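Long-range contacts in CghA (Chaetomium globosum, PDB 6KBC), which belongs to the Diels-Alderase family and is built from two calycin-type beta domains that hold the ligand WK1 in a pocket: residues I27-P35 against V102-H111; A273-S283 against F329-W339. All blocks are in the same frame, centred on the assembly; numbering follows the deposited sequence.

Interaction 1: I27-P35 against V102-H111; sequences IPNSGNLFP and VTSDGPDVGH
S30 and H111 carry the two direct hydrogen bonds between the loop 27-35 and the segment 102-111. The S30 hydroxyl donates to G110 O, with OG to O at 2.7 Å, in the carbonyl plane and on a lone pair. With OG anti to the backbone N (chi1 163°), the hydroxyl reaches G110 O and still accepts from N32 N, which makes an ST turn. H111 NE2 donates to N29 O at 2.8 Å, and D108 OD2 takes a weak bond from H111 ND1 on the other side of the imidazole. D108 OD1 also receives G110 N in an Asx turn, so one carboxylate braces the type I turn D108-H111.

Three waters add to the direct bonds. Two of them donate to G110 O and accept from G31 N and L33 N. The third links F34 N to V109 O. G110 O therefore takes three donors: one hydroxyl and two waters.

The contact lies in the N-terminal Diels-Alderase domain, of the calycin clan. Here the loop between strands 6-10 and 46-54 packs against V102 and S104 of strand 99-105 and against the turn D108-H111.

The apolar part centres on F34. V109 CG2 meets F34 CG at 3.8 Å, the two side chains crossing at about a right angle. S104 CB approaches F34 CD1 at 3.9 Å. P35 CD lies 3.4 Å above one face of the F34 ring, towards its rim, and also touches V102 CG1 at 3.6 Å. F6 of strand 6-10 packs on both F34 and V109.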
ATOM      1  N   ILE A  27      -5.358 -16.101  -8.542  1.00 36.30           N
ATOM      2  CA  ILE A  27      -4.417 -17.092  -9.048  1.00 36.80           C
ATOM      3  C   ILE A  27      -3.412 -17.382  -7.949  1.00 37.22           C
ATOM      4  O   ILE A  27      -2.656 -16.472  -7.564  1.00 39.55           O
ATOM      5  CB  ILE A  27      -3.714 -16.610 -10.325  1.00 37.18           C
ATOM      6  CG1 ILE A  27      -4.748 -16.176 -11.365  1.00 38.29           C
ATOM      7  CG2 ILE A  27      -2.774 -17.688 -10.850  1.00 39.11           C
ATOM      8  CD1 ILE A  27      -4.171 -15.356 -12.505  1.00 38.53           C
ATOM      9  N   PRO A  28      -3.351 -18.599  -7.415  1.00 34.37           N
ATOM     10  CA  PRO A  28      -2.331 -18.918  -6.417  1.00 36.17           C
ATOM     11  C   PRO A  28      -0.927 -18.733  -6.968  1.00 40.26           C
ATOM     12  O   PRO A  28      -0.674 -18.893  -8.165  1.00 35.91           O
ATOM     13  CB  PRO A  28      -2.601 -20.389  -6.083  1.00 36.62           C
ATOM     14  CG  PRO A  28      -3.394 -20.908  -7.232  1.00 39.12           C
ATOM     15  CD  PRO A  28      -4.208 -19.754  -7.728  1.00 38.53           C
ATOM     16  N   ASN A  29      -0.014 -18.389  -6.060  1.00 34.00           N
ATOM     17  CA  ASN A  29       1.412 -18.245  -6.354  1.00 38.76           C
ATOM     18  C   ASN A  29       1.671 -17.314  -7.540  1.00 36.34           C
ATOM     19  O   ASN A  29       2.532 -17.569  -8.384  1.00 39.00           O
ATOM     20  CB  ASN A  29       2.053 -19.604  -6.605  1.00 39.72           C
ATOM     21  CG  ASN A  29       3.548 -19.562  -6.467  1.00 44.10           C
ATOM     22  OD1 ASN A  29       4.090 -18.889  -5.573  1.00 39.17           O
ATOM     23  ND2 ASN A  29       4.235 -20.270  -7.352  1.00 44.08           N
ATOM     24  N   SER A  30       0.947 -16.204  -7.588  1.00 34.96           N
ATOM     25  CA  SER A  30       1.086 -15.254  -8.680  1.00 34.64           C
ATOM     26  C   SER A  30       0.957 -13.836  -8.149  1.00 35.67           C
ATOM     27  O   SER A  30       0.237 -13.581  -7.180  1.00 32.87           O
ATOM     28  CB  SER A  30       0.031 -15.513  -9.763  1.00 32.89           C
ATOM     29  OG  SER A  30      -0.119 -14.412 -10.634  1.00 32.90           O
ATOM     30  N   GLY A  31       1.666 -12.915  -8.803  1.00 32.58           N
ATOM     31  CA  GLY A  31       1.441 -11.504  -8.562  1.00 29.73           C
ATOM     32  C   GLY A  31       0.027 -11.058  -8.857  1.00 35.83           C
ATOM     33  O   GLY A  31      -0.407 -10.019  -8.342  1.00 28.67           O
ATOM     34  N   ASN A  32      -0.710 -11.817  -9.676  1.00 33.51           N
ATOM     35  CA  ASN A  32      -2.083 -11.466 -10.035  1.00 30.45           C
ATOM     36  C   ASN A  32      -2.164 -10.083 -10.663  1.00 31.98           C
ATOM     37  O   ASN A  32      -3.166  -9.383 -10.518  1.00 32.42           O
ATOM     38  CB  ASN A  32      -3.023 -11.552  -8.829  1.00 32.43           C
ATOM     39  CG  ASN A  32      -3.449 -12.969  -8.522  1.00 32.73           C
ATOM     40  OD1 ASN A  32      -4.539 -13.397  -8.919  1.00 35.90           O
ATOM     41  ND2 ASN A  32      -2.609 -13.702  -7.812  1.00 30.98           N
ATOM     42  N   LEU A  33      -1.112  -9.684 -11.374  1.00 29.17           N
ATOM     43  CA  LEU A  33      -1.006  -8.302 -11.821  1.00 31.32           C
ATOM     44  C   LEU A  33      -1.983  -7.977 -12.937  1.00 31.84           C
ATOM     45  O   LEU A  33      -2.341  -6.805 -13.121  1.00 34.26           O
ATOM     46  CB  LEU A  33       0.425  -8.013 -12.285  1.00 32.86           C
ATOM     47  CG  LEU A  33       1.443  -8.112 -11.157  1.00 32.41           C
ATOM     48  CD1 LEU A  33       2.859  -7.822 -11.670  1.00 32.64           C
ATOM     49  CD2 LEU A  33       1.028  -7.167 -10.025  1.00 32.58           C
ATOM     50  N   PHE A  34      -2.405  -8.972 -13.706  1.00 34.17           N
ATOM     51  CA  PHE A  34      -3.362  -8.694 -14.764  1.00 35.68           C
ATOM     52  C   PHE A  34      -4.728  -8.365 -14.160  1.00 33.96           C
ATOM     53  O   PHE A  34      -5.153  -9.007 -13.195  1.00 36.35           O
ATOM     54  CB  PHE A  34      -3.471  -9.882 -15.721  1.00 39.68           C
ATOM     55  CG  PHE A  34      -4.207  -9.557 -16.987  1.00 41.76           C
ATOM     56  CD1 PHE A  34      -3.581  -8.847 -18.004  1.00 40.04           C
ATOM     57  CD2 PHE A  34      -5.531  -9.932 -17.152  1.00 43.01           C
ATOM     58  CE1 PHE A  34      -4.259  -8.532 -19.174  1.00 40.99           C
ATOM     59  CE2 PHE A  34      -6.214  -9.620 -18.318  1.00 44.96           C
ATOM     60  CZ  PHE A  34      -5.578  -8.921 -19.327  1.00 42.97           C
ATOM     61  N   PRO A  35      -5.428  -7.364 -14.693  1.00 36.22           N
ATOM     62  CA  PRO A  35      -6.677  -6.917 -14.065  1.00 36.23           C
ATOM     63  C   PRO A  35      -7.692  -8.042 -13.924  1.00 40.56           C
ATOM     64  O   PRO A  35      -7.810  -8.916 -14.788  1.00 38.67           O
ATOM     65  CB  PRO A  35      -7.181  -5.830 -15.018  1.00 36.81           C
ATOM     66  CG  PRO A  35      -5.954  -5.324 -15.683  1.00 35.43           C
ATOM     67  CD  PRO A  35      -5.042  -6.501 -15.821  1.00 35.76           C
ATOM     68  N   VAL A 102      -3.593  -2.524 -19.405  1.00 38.22           N
ATOM     69  CA  VAL A 102      -2.632  -3.442 -18.812  1.00 38.28           C
ATOM     70  C   VAL A 102      -2.473  -4.626 -19.747  1.00 42.57           C
ATOM     71  O   VAL A 102      -3.466  -5.221 -20.180  1.00 43.03           O
ATOM     72  CB  VAL A 102      -3.066  -3.912 -17.414  1.00 37.56           C
ATOM     73  CG1 VAL A 102      -2.022  -4.872 -16.844  1.00 36.94           C
ATOM     74  CG2 VAL A 102      -3.260  -2.712 -16.506  1.00 37.36           C
ATOM     75  N   THR A 103      -1.230  -4.956 -20.061  1.00 40.29           N
ATOM     76  CA  THR A 103      -0.913  -6.093 -20.900  1.00 39.62           C
ATOM     77  C   THR A 103      -0.020  -7.046 -20.128  1.00 41.70           C
ATOM     78  O   THR A 103       0.790  -6.625 -19.300  1.00 44.30           O
ATOM     79  CB  THR A 103      -0.216  -5.650 -22.188  1.00 42.75           C
ATOM     80  OG1 THR A 103       1.074  -5.119 -21.862  1.00 46.90           O
ATOM     81  CG2 THR A 103      -1.031  -4.577 -22.892  1.00 40.31           C
ATOM     82  N   SER A 104      -0.182  -8.335 -20.391  1.00 40.68           N
ATOM     83  CA  SER A 104       0.692  -9.359 -19.841  1.00 41.28           C
ATOM     84  C   SER A 104       1.231 -10.179 -21.003  1.00 46.33           C
ATOM     85  O   SER A 104       0.451 -10.749 -21.774  1.00 43.80           O
ATOM     86  CB  SER A 104      -0.052 -10.243 -18.840  1.00 37.90           C
ATOM     87  OG  SER A 104       0.834 -11.160 -18.234  1.00 38.69           O
ATOM     88  N   ASP A 105       2.555 -10.232 -21.130  1.00 47.77           N
ATOM     89  CA  ASP A 105       3.221 -10.898 -22.245  1.00 47.72           C
ATOM     90  C   ASP A 105       3.607 -12.313 -21.842  1.00 48.49           C
ATOM     91  O   ASP A 105       4.378 -12.503 -20.897  1.00 50.57           O
ATOM     92  CB  ASP A 105       4.465 -10.130 -22.692  1.00 50.88           C
ATOM     93  CG  ASP A 105       4.138  -8.779 -23.286  1.00 54.70           C
ATOM     94  OD1 ASP A 105       2.998  -8.597 -23.773  1.00 59.55           O
ATOM     95  OD2 ASP A 105       5.028  -7.903 -23.277  1.00 64.71           O
ATOM     96  N   GLY A 106       3.105 -13.292 -22.586  1.00 50.97           N
ATOM     97  CA  GLY A 106       3.422 -14.678 -22.342  1.00 50.16           C
ATOM     98  C   GLY A 106       2.159 -15.511 -22.351  1.00 48.16           C
ATOM     99  O   GLY A 106       1.046 -14.979 -22.319  1.00 49.42           O
ATOM    100  N   PRO A 107       2.305 -16.838 -22.399  1.00 44.88           N
ATOM    101  CA  PRO A 107       1.105 -17.688 -22.425  1.00 51.91           C
ATOM    102  C   PRO A 107       0.368 -17.739 -21.094  1.00 51.10           C
ATOM    103  O   PRO A 107      -0.854 -17.941 -21.091  1.00 51.97           O
ATOM    104  CB  PRO A 107       1.666 -19.061 -22.823  1.00 46.62           C
ATOM    105  CG  PRO A 107       3.053 -19.053 -22.253  1.00 48.14           C
ATOM    106  CD  PRO A 107       3.546 -17.633 -22.454  1.00 45.30           C
ATOM    107  N   ASP A 108       1.064 -17.537 -19.968  1.00 47.19           N
ATOM    108  CA  ASP A 108       0.494 -17.692 -18.629  1.00 44.41           C
ATOM    109  C   ASP A 108       0.095 -16.321 -18.080  1.00 43.26           C
ATOM    110  O   ASP A 108       0.960 -15.506 -17.743  1.00 42.93           O
ATOM    111  CB  ASP A 108       1.504 -18.384 -17.713  1.00 43.49           C
ATOM    112  CG  ASP A 108       0.904 -18.810 -16.392  1.00 43.66           C
ATOM    113  OD1 ASP A 108      -0.195 -18.324 -16.046  1.00 46.44           O
ATOM    114  OD2 ASP A 108       1.537 -19.627 -15.692  1.00 43.50           O
ATOM    115  N   VAL A 109      -1.216 -16.085 -17.950  1.00 43.05           N
ATOM    116  CA  VAL A 109      -1.720 -14.770 -17.554  1.00 44.37           C
ATOM    117  C   VAL A 109      -1.323 -14.422 -16.118  1.00 41.45           C
ATOM    118  O   VAL A 109      -1.423 -13.255 -15.712  1.00 41.26           O
ATOM    119  CB  VAL A 109      -3.255 -14.711 -17.717  1.00 42.15           C
ATOM    120  CG1 VAL A 109      -3.946 -15.694 -16.761  1.00 43.20           C
ATOM    121  CG2 VAL A 109      -3.791 -13.301 -17.567  1.00 40.80           C
ATOM    122  N   GLY A 110      -0.880 -15.404 -15.338  1.00 35.10           N
ATOM    123  CA  GLY A 110      -0.434 -15.168 -13.983  1.00 41.93           C
ATOM    124  C   GLY A 110       1.052 -15.003 -13.816  1.00 44.65           C
ATOM    125  O   GLY A 110       1.504 -14.625 -12.732  1.00 35.95           O
ATOM    126  N   HIS A 111       1.835 -15.287 -14.862  1.00 40.39           N
ATOM    127  CA  HIS A 111       3.286 -15.173 -14.810  1.00 41.16           C
ATOM    128  C   HIS A 111       3.819 -14.656 -16.145  1.00 40.92           C
ATOM    129  O   HIS A 111       4.547 -15.330 -16.856  1.00 44.06           O
ATOM    130  CB  HIS A 111       3.942 -16.503 -14.449  1.00 43.18           C
ATOM    131  CG  HIS A 111       3.388 -17.134 -13.212  1.00 47.69           C
ATOM    132  ND1 HIS A 111       2.273 -17.944 -13.225  1.00 51.88           N
ATOM    133  CD2 HIS A 111       3.804 -17.087 -11.924  1.00 45.11           C
ATOM    134  CE1 HIS A 111       2.017 -18.358 -11.997  1.00 46.58           C
ATOM    135  NE2 HIS A 111       2.935 -17.855 -11.189  1.00 44.60           N
TER
HETATM  136  O   HOH W   1       3.534 -13.777 -10.553  1.00 36.60           O
HETATM  137  O   HOH W   2       0.844 -11.585 -12.421  1.00 38.31           O
HETATM  138  O   HOH W   3      -2.107 -11.808 -13.383  1.00 34.98           O

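Interaction 2: A273-S283 against F329-W339; sequences AALYRDGKIVS and FRSAGPEREKW
The F329 ring has L275 CB over its centre, in a CH-pi contact 3.7 Å from the centroid and 10° off the normal. S283 OG lies at the ring edge. The W339 indole takes L275 CD2, 3.3 Å above its plane, and V282 CG2 on one face, both displaced toward the rim. The V282 methyl makes a second CH-pi contact, 4.0 Å from the centroid of the six-membered ring. E337 CB lies over the rim of the opposite face. L275 thus wedges between the two rings: CB serves F329, while CG, anti to the backbone N (chi1 178°), carries CD2 to W339.

The direct polar link is S283 OG to R330 O, 2.8 Å, with the donor above the carbonyl plane. A water donates to V282 O and is also hydrogen-bonded to S331 OG (3.2 Å), bridging the two segments. S331 OG also accepts from G333 N in an ST turn.

V282 and S283 form a classic beta bulge opposite L275, whose O takes both their N-H groups. The contact joins two antiparallel hairpins of the C-terminal domain, 269-277/280-285 and 324-330/338-346. Strand 252-261 adds M254 against L275 and F329, and L375 of strand 363-375 packs on W339.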
ATOM      1  N   ALA A 273      -0.459  -8.944   6.354  1.00 20.15           N
ATOM      2  CA  ALA A 273       0.753  -8.303   6.840  1.00 22.17           C
ATOM      3  C   ALA A 273       1.872  -9.322   6.880  1.00 19.79           C
ATOM      4  O   ALA A 273       1.644 -10.536   6.891  1.00 20.21           O
ATOM      5  CB  ALA A 273       0.570  -7.696   8.239  1.00 14.94           C
ATOM      6  N   ALA A 274       3.092  -8.811   6.964  1.00 17.72           N
ATOM      7  CA  ALA A 274       4.243  -9.692   7.009  1.00 18.61           C
ATOM      8  C   ALA A 274       5.370  -8.994   7.745  1.00 21.83           C
ATOM      9  O   ALA A 274       5.575  -7.786   7.580  1.00 21.06           O
ATOM     10  CB  ALA A 274       4.691 -10.089   5.595  1.00 23.41           C
ATOM     11  N   LEU A 275       6.094  -9.758   8.553  1.00 20.30           N
ATOM     12  CA  LEU A 275       7.334  -9.300   9.151  1.00 20.08           C
ATOM     13  C   LEU A 275       8.456 -10.207   8.660  1.00 21.69           C
ATOM     14  O   LEU A 275       8.320 -11.433   8.667  1.00 20.89           O
ATOM     15  CB  LEU A 275       7.276  -9.309  10.667  1.00 19.16           C
ATOM     16  CG  LEU A 275       8.565  -8.891  11.367  1.00 22.33           C
ATOM     17  CD1 LEU A 275       8.846  -7.400  11.153  1.00 19.33           C
ATOM     18  CD2 LEU A 275       8.469  -9.231  12.853  1.00 20.30           C
ATOM     19  N   TYR A 276       9.545  -9.599   8.224  1.00 18.70           N
ATOM     20  CA  TYR A 276      10.722 -10.323   7.785  1.00 20.56           C
ATOM     21  C   TYR A 276      11.870  -9.935   8.692  1.00 22.04           C
ATOM     22  O   TYR A 276      11.910  -8.821   9.208  1.00 19.90           O
ATOM     23  CB  TYR A 276      11.067  -9.994   6.345  1.00 20.45           C
ATOM     24  CG  TYR A 276       9.965 -10.275   5.370  1.00 23.45           C
ATOM     25  CD1 TYR A 276       8.986  -9.324   5.110  1.00 21.30           C
ATOM     26  CD2 TYR A 276       9.921 -11.485   4.664  1.00 23.39           C
ATOM     27  CE1 TYR A 276       7.973  -9.572   4.208  1.00 22.25           C
ATOM     28  CE2 TYR A 276       8.910 -11.741   3.757  1.00 25.01           C
ATOM     29  CZ  TYR A 276       7.940 -10.784   3.535  1.00 23.78           C
ATOM     30  OH  TYR A 276       6.936 -11.014   2.631  1.00 23.79           O
ATOM     31  N   ARG A 277      12.785 -10.872   8.908  1.00 22.52           N
ATOM     32  CA  ARG A 277      14.051 -10.589   9.567  1.00 21.73           C
ATOM     33  C   ARG A 277      15.152 -11.082   8.643  1.00 28.61           C
ATOM     34  O   ARG A 277      15.215 -12.276   8.343  1.00 25.26           O
ATOM     35  CB  ARG A 277      14.142 -11.264  10.933  1.00 24.01           C
ATOM     36  CG  ARG A 277      15.350 -10.807  11.751  1.00 27.24           C
ATOM     37  CD  ARG A 277      15.488 -11.595  13.050  1.00 31.36           C
ATOM     38  NE  ARG A 277      16.081 -10.780  14.114  1.00 34.67           N
ATOM     39  CZ  ARG A 277      17.379 -10.485  14.211  1.00 41.03           C
ATOM     40  NH1 ARG A 277      18.248 -10.940  13.312  1.00 39.04           N
ATOM     41  NH2 ARG A 277      17.810  -9.737  15.219  1.00 38.52           N
ATOM     42  N   ASP A 278      15.985 -10.161   8.175  1.00 27.48           N
ATOM     43  CA  ASP A 278      17.011 -10.460   7.170  1.00 33.71           C
ATOM     44  C   ASP A 278      16.429 -11.225   5.992  1.00 33.53           C
ATOM     45  O   ASP A 278      17.037 -12.156   5.469  1.00 31.04           O
ATOM     46  CB  ASP A 278      18.175 -11.227   7.780  1.00 33.43           C
ATOM     47  CG  ASP A 278      18.942 -10.402   8.770  1.00 34.01           C
ATOM     48  OD1 ASP A 278      19.340  -9.275   8.403  1.00 37.47           O
ATOM     49  OD2 ASP A 278      19.154 -10.886   9.903  1.00 40.99           O
ATOM     50  N   GLY A 279      15.228 -10.834   5.576  1.00 26.95           N
ATOM     51  CA  GLY A 279      14.633 -11.396   4.388  1.00 27.31           C
ATOM     52  C   GLY A 279      13.919 -12.712   4.576  1.00 23.84           C
ATOM     53  O   GLY A 279      13.292 -13.197   3.626  1.00 28.23           O
ATOM     54  N   LYS A 280      13.986 -13.311   5.754  1.00 23.25           N
ATOM     55  CA  LYS A 280      13.207 -14.505   6.054  1.00 21.67           C
ATOM     56  C   LYS A 280      11.882 -14.077   6.682  1.00 25.87           C
ATOM     57  O   LYS A 280      11.872 -13.242   7.594  1.00 21.85           O
ATOM     58  CB  LYS A 280      13.986 -15.387   7.013  1.00 27.09           C
ATOM     59  CG  LYS A 280      15.265 -15.876   6.358  1.00 36.44           C
ATOM     60  CD  LYS A 280      16.056 -16.806   7.231  1.00 45.48           C
ATOM     61  CE  LYS A 280      17.343 -17.132   6.512  1.00 48.30           C
ATOM     62  NZ  LYS A 280      17.042 -17.919   5.290  1.00 57.49           N
ATOM     63  N   ILE A 281      10.774 -14.648   6.212  1.00 24.88           N
ATOM     64  CA  ILE A 281       9.481 -14.285   6.785  1.00 24.54           C
ATOM     65  C   ILE A 281       9.372 -14.906   8.172  1.00 25.84           C
ATOM     66  O   ILE A 281       9.560 -16.113   8.357  1.00 26.18           O
ATOM     67  CB  ILE A 281       8.324 -14.692   5.864  1.00 24.63           C
ATOM     68  CG1 ILE A 281       7.000 -14.102   6.393  1.00 23.21           C
ATOM     69  CG2 ILE A 281       8.280 -16.205   5.635  1.00 28.59           C
ATOM     70  CD1 ILE A 281       6.005 -13.791   5.303  1.00 28.58           C
ATOM     71  N   VAL A 282       9.133 -14.071   9.179  1.00 22.40           N
ATOM     72  CA  VAL A 282       9.064 -14.563  10.546  1.00 18.86           C
ATOM     73  C   VAL A 282       7.673 -14.406  11.138  1.00 22.26           C
ATOM     74  O   VAL A 282       7.372 -15.045  12.160  1.00 23.30           O
ATOM     75  CB  VAL A 282      10.133 -13.897  11.439  1.00 21.72           C
ATOM     76  CG1 VAL A 282      11.550 -14.272  10.934  1.00 25.05           C
ATOM     77  CG2 VAL A 282       9.963 -12.377  11.483  1.00 22.26           C
ATOM     78  N   SER A 283       6.803 -13.623  10.504  1.00 20.73           N
ATOM     79  CA  SER A 283       5.381 -13.620  10.829  1.00 22.77           C
ATOM     80  C   SER A 283       4.609 -13.421   9.532  1.00 23.33           C
ATOM     81  O   SER A 283       4.692 -12.358   8.910  1.00 23.40           O
ATOM     82  CB  SER A 283       5.038 -12.528  11.850  1.00 21.04           C
ATOM     83  OG  SER A 283       3.681 -12.639  12.278  1.00 21.43           O
ATOM     84  N   PHE A 329       3.970  -8.174  16.198  1.00 19.00           N
ATOM     85  CA  PHE A 329       3.865  -9.385  15.392  1.00 19.19           C
ATOM     86  C   PHE A 329       4.057 -10.597  16.282  1.00 19.56           C
ATOM     87  O   PHE A 329       4.887 -10.581  17.190  1.00 22.07           O
ATOM     88  CB  PHE A 329       4.922  -9.402  14.277  1.00 15.22           C
ATOM     89  CG  PHE A 329       4.615  -8.488  13.145  1.00 17.40           C
ATOM     90  CD1 PHE A 329       3.877  -8.935  12.066  1.00 19.46           C
ATOM     91  CD2 PHE A 329       5.071  -7.176  13.151  1.00 16.42           C
ATOM     92  CE1 PHE A 329       3.611  -8.086  10.995  1.00 18.43           C
ATOM     93  CE2 PHE A 329       4.807  -6.325  12.097  1.00 17.68           C
ATOM     94  CZ  PHE A 329       4.073  -6.788  11.010  1.00 17.74           C
ATOM     95  N   ARG A 330       3.300 -11.650  16.016  1.00 19.22           N
ATOM     96  CA  ARG A 330       3.473 -12.907  16.725  1.00 19.98           C
ATOM     97  C   ARG A 330       3.766 -14.013  15.727  1.00 20.74           C
ATOM     98  O   ARG A 330       3.207 -14.037  14.626  1.00 19.76           O
ATOM     99  CB  ARG A 330       2.231 -13.279  17.526  1.00 21.12           C
ATOM    100  CG  ARG A 330       1.805 -12.196  18.468  1.00 24.48           C
ATOM    101  CD  ARG A 330       0.840 -12.726  19.511  1.00 22.54           C
ATOM    102  NE  ARG A 330       0.269 -11.604  20.231  1.00 21.93           N
ATOM    103  CZ  ARG A 330      -0.726 -11.697  21.102  1.00 27.10           C
ATOM    104  NH1 ARG A 330      -1.251 -12.894  21.393  1.00 21.69           N
ATOM    105  NH2 ARG A 330      -1.189 -10.583  21.681  1.00 21.83           N
ATOM    106  N   SER A 331       4.626 -14.930  16.128  1.00 20.52           N
ATOM    107  CA  SER A 331       4.897 -16.135  15.364  1.00 23.98           C
ATOM    108  C   SER A 331       4.308 -17.341  16.087  1.00 22.21           C
ATOM    109  O   SER A 331       4.553 -17.526  17.284  1.00 24.54           O
ATOM    110  CB  SER A 331       6.401 -16.335  15.184  1.00 22.08           C
ATOM    111  OG  SER A 331       6.647 -17.674  14.786  1.00 24.20           O
ATOM    112  N   ALA A 332       3.537 -18.157  15.363  1.00 24.79           N
ATOM    113  CA  ALA A 332       3.115 -19.463  15.866  1.00 24.94           C
ATOM    114  C   ALA A 332       4.177 -20.538  15.633  1.00 28.00           C
ATOM    115  O   ALA A 332       3.889 -21.735  15.793  1.00 26.57           O
ATOM    116  CB  ALA A 332       1.798 -19.889  15.217  1.00 25.53           C
ATOM    117  N   GLY A 333       5.379 -20.130  15.239  1.00 26.39           N
ATOM    118  CA  GLY A 333       6.506 -21.026  15.121  1.00 25.87           C
ATOM    119  C   GLY A 333       6.925 -21.536  16.480  1.00 27.48           C
ATOM    120  O   GLY A 333       6.491 -21.030  17.528  1.00 28.06           O
ATOM    121  N   PRO A 334       7.793 -22.549  16.485  1.00 26.45           N
ATOM    122  CA  PRO A 334       8.133 -23.230  17.741  1.00 25.75           C
ATOM    123  C   PRO A 334       8.770 -22.335  18.782  1.00 26.06           C
ATOM    124  O   PRO A 334       8.689 -22.642  19.977  1.00 25.66           O
ATOM    125  CB  PRO A 334       9.130 -24.315  17.294  1.00 24.33           C
ATOM    126  CG  PRO A 334       9.623 -23.850  15.956  1.00 23.92           C
ATOM    127  CD  PRO A 334       8.463 -23.169  15.320  1.00 25.45           C
ATOM    128  N   GLU A 335       9.452 -21.269  18.369  1.00 21.84           N
ATOM    129  CA  GLU A 335      10.089 -20.402  19.348  1.00 25.59           C
ATOM    130  C   GLU A 335       9.125 -19.380  19.938  1.00 25.60           C
ATOM    131  O   GLU A 335       9.477 -18.725  20.930  1.00 25.62           O
ATOM    132  CB  GLU A 335      11.288 -19.702  18.716  1.00 25.78           C
ATOM    133  CG  GLU A 335      12.461 -20.664  18.489  1.00 31.77           C
ATOM    134  CD  GLU A 335      13.774 -19.943  18.232  1.00 35.72           C
ATOM    135  OE1 GLU A 335      14.199 -19.903  17.059  1.00 37.60           O
ATOM    136  OE2 GLU A 335      14.379 -19.425  19.200  1.00 39.02           O
ATOM    137  N   ARG A 336       7.937 -19.237  19.360  1.00 24.67           N
ATOM    138  CA  ARG A 336       6.898 -18.354  19.898  1.00 28.35           C
ATOM    139  C   ARG A 336       7.434 -16.947  20.092  1.00 27.78           C
ATOM    140  O   ARG A 336       7.331 -16.364  21.168  1.00 28.34           O
ATOM    141  CB  ARG A 336       6.349 -18.886  21.215  1.00 30.51           C
ATOM    142  CG  ARG A 336       5.369 -19.981  21.029  1.00 33.12           C
ATOM    143  CD  ARG A 336       4.179 -19.527  20.227  1.00 37.23           C
ATOM    144  NE  ARG A 336       3.233 -20.626  20.179  1.00 36.80           N
ATOM    145  CZ  ARG A 336       2.269 -20.822  21.068  1.00 33.27           C
ATOM    146  NH1 ARG A 336       2.080 -19.961  22.059  1.00 34.05           N
ATOM    147  NH2 ARG A 336       1.482 -21.877  20.945  1.00 28.92           N
ATOM    148  N   GLU A 337       8.057 -16.418  19.047  1.00 25.59           N
ATOM    149  CA  GLU A 337       8.625 -15.093  19.134  1.00 25.72           C
ATOM    150  C   GLU A 337       7.538 -14.048  18.945  1.00 25.46           C
ATOM    151  O   GLU A 337       6.548 -14.262  18.235  1.00 23.07           O
ATOM    152  CB  GLU A 337       9.719 -14.906  18.088  1.00 27.05           C
ATOM    153  CG  GLU A 337      10.956 -15.759  18.354  1.00 28.98           C
ATOM    154  CD  GLU A 337      11.737 -16.058  17.096  1.00 38.57           C
ATOM    155  OE1 GLU A 337      11.131 -16.604  16.143  1.00 37.30           O
ATOM    156  OE2 GLU A 337      12.950 -15.743  17.064  1.00 41.05           O
ATOM    157  N   LYS A 338       7.723 -12.921  19.619  1.00 25.44           N
ATOM    158  CA  LYS A 338       6.933 -11.719  19.416  1.00 22.85           C
ATOM    159  C   LYS A 338       7.886 -10.576  19.136  1.00 21.21           C
ATOM    160  O   LYS A 338       8.936 -10.459  19.774  1.00 24.55           O
ATOM    161  CB  LYS A 338       6.061 -11.391  20.651  1.00 23.65           C
ATOM    162  CG  LYS A 338       4.937 -12.360  20.880  1.00 32.57           C
ATOM    163  CD  LYS A 338       3.744 -11.757  21.679  1.00 30.88           C
ATOM    164  CE  LYS A 338       4.208 -10.791  22.750  1.00 31.20           C
ATOM    165  NZ  LYS A 338       3.050 -10.210  23.545  1.00 30.02           N
ATOM    166  N   TRP A 339       7.521  -9.742  18.181  1.00 18.69           N
ATOM    167  CA  TRP A 339       8.248  -8.516  17.922  1.00 21.33           C
ATOM    168  C   TRP A 339       7.285  -7.353  18.097  1.00 24.86           C
ATOM    169  O   TRP A 339       6.120  -7.440  17.696  1.00 24.41           O
ATOM    170  CB  TRP A 339       8.837  -8.514  16.525  1.00 18.05           C
ATOM    171  CG  TRP A 339       9.701  -9.704  16.231  1.00 22.55           C
ATOM    172  CD1 TRP A 339      11.070  -9.770  16.302  1.00 24.30           C
ATOM    173  CD2 TRP A 339       9.260 -10.997  15.807  1.00 24.20           C
ATOM    174  NE1 TRP A 339      11.504 -11.033  15.949  1.00 22.28           N
ATOM    175  CE2 TRP A 339      10.415 -11.799  15.624  1.00 28.72           C
ATOM    176  CE3 TRP A 339       8.003 -11.557  15.547  1.00 23.27           C
ATOM    177  CZ2 TRP A 339      10.343 -13.130  15.211  1.00 26.55           C
ATOM    178  CZ3 TRP A 339       7.941 -12.877  15.110  1.00 24.71           C
ATOM    179  CH2 TRP A 339       9.102 -13.648  14.961  1.00 24.29           C
TER
HETATM  180  O   HOH W   4       9.113 -16.940  12.951  1.00 36.13           O

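Interaction 1 lies in the part assigned to the N-terminal Diels-Alderase family, interaction 2 in that assigned to the C-terminal one. Their centres are 29 Å apart and their nearest atoms about 12 Å apart, so they do not touch. They follow one another along the chain. Neither reaches the bound WK1: the side chain of L33 in interaction 1 is about 14 Å from it, and that of A273 in interaction 2 about 13 Å. Each centre is about 20 Å from the centre of the chain. The two differ in build. Interaction 1 sets an irregular loop against a strand and the turn that follows, with three waters between them, while interaction 2 is a buried contact between two hairpins.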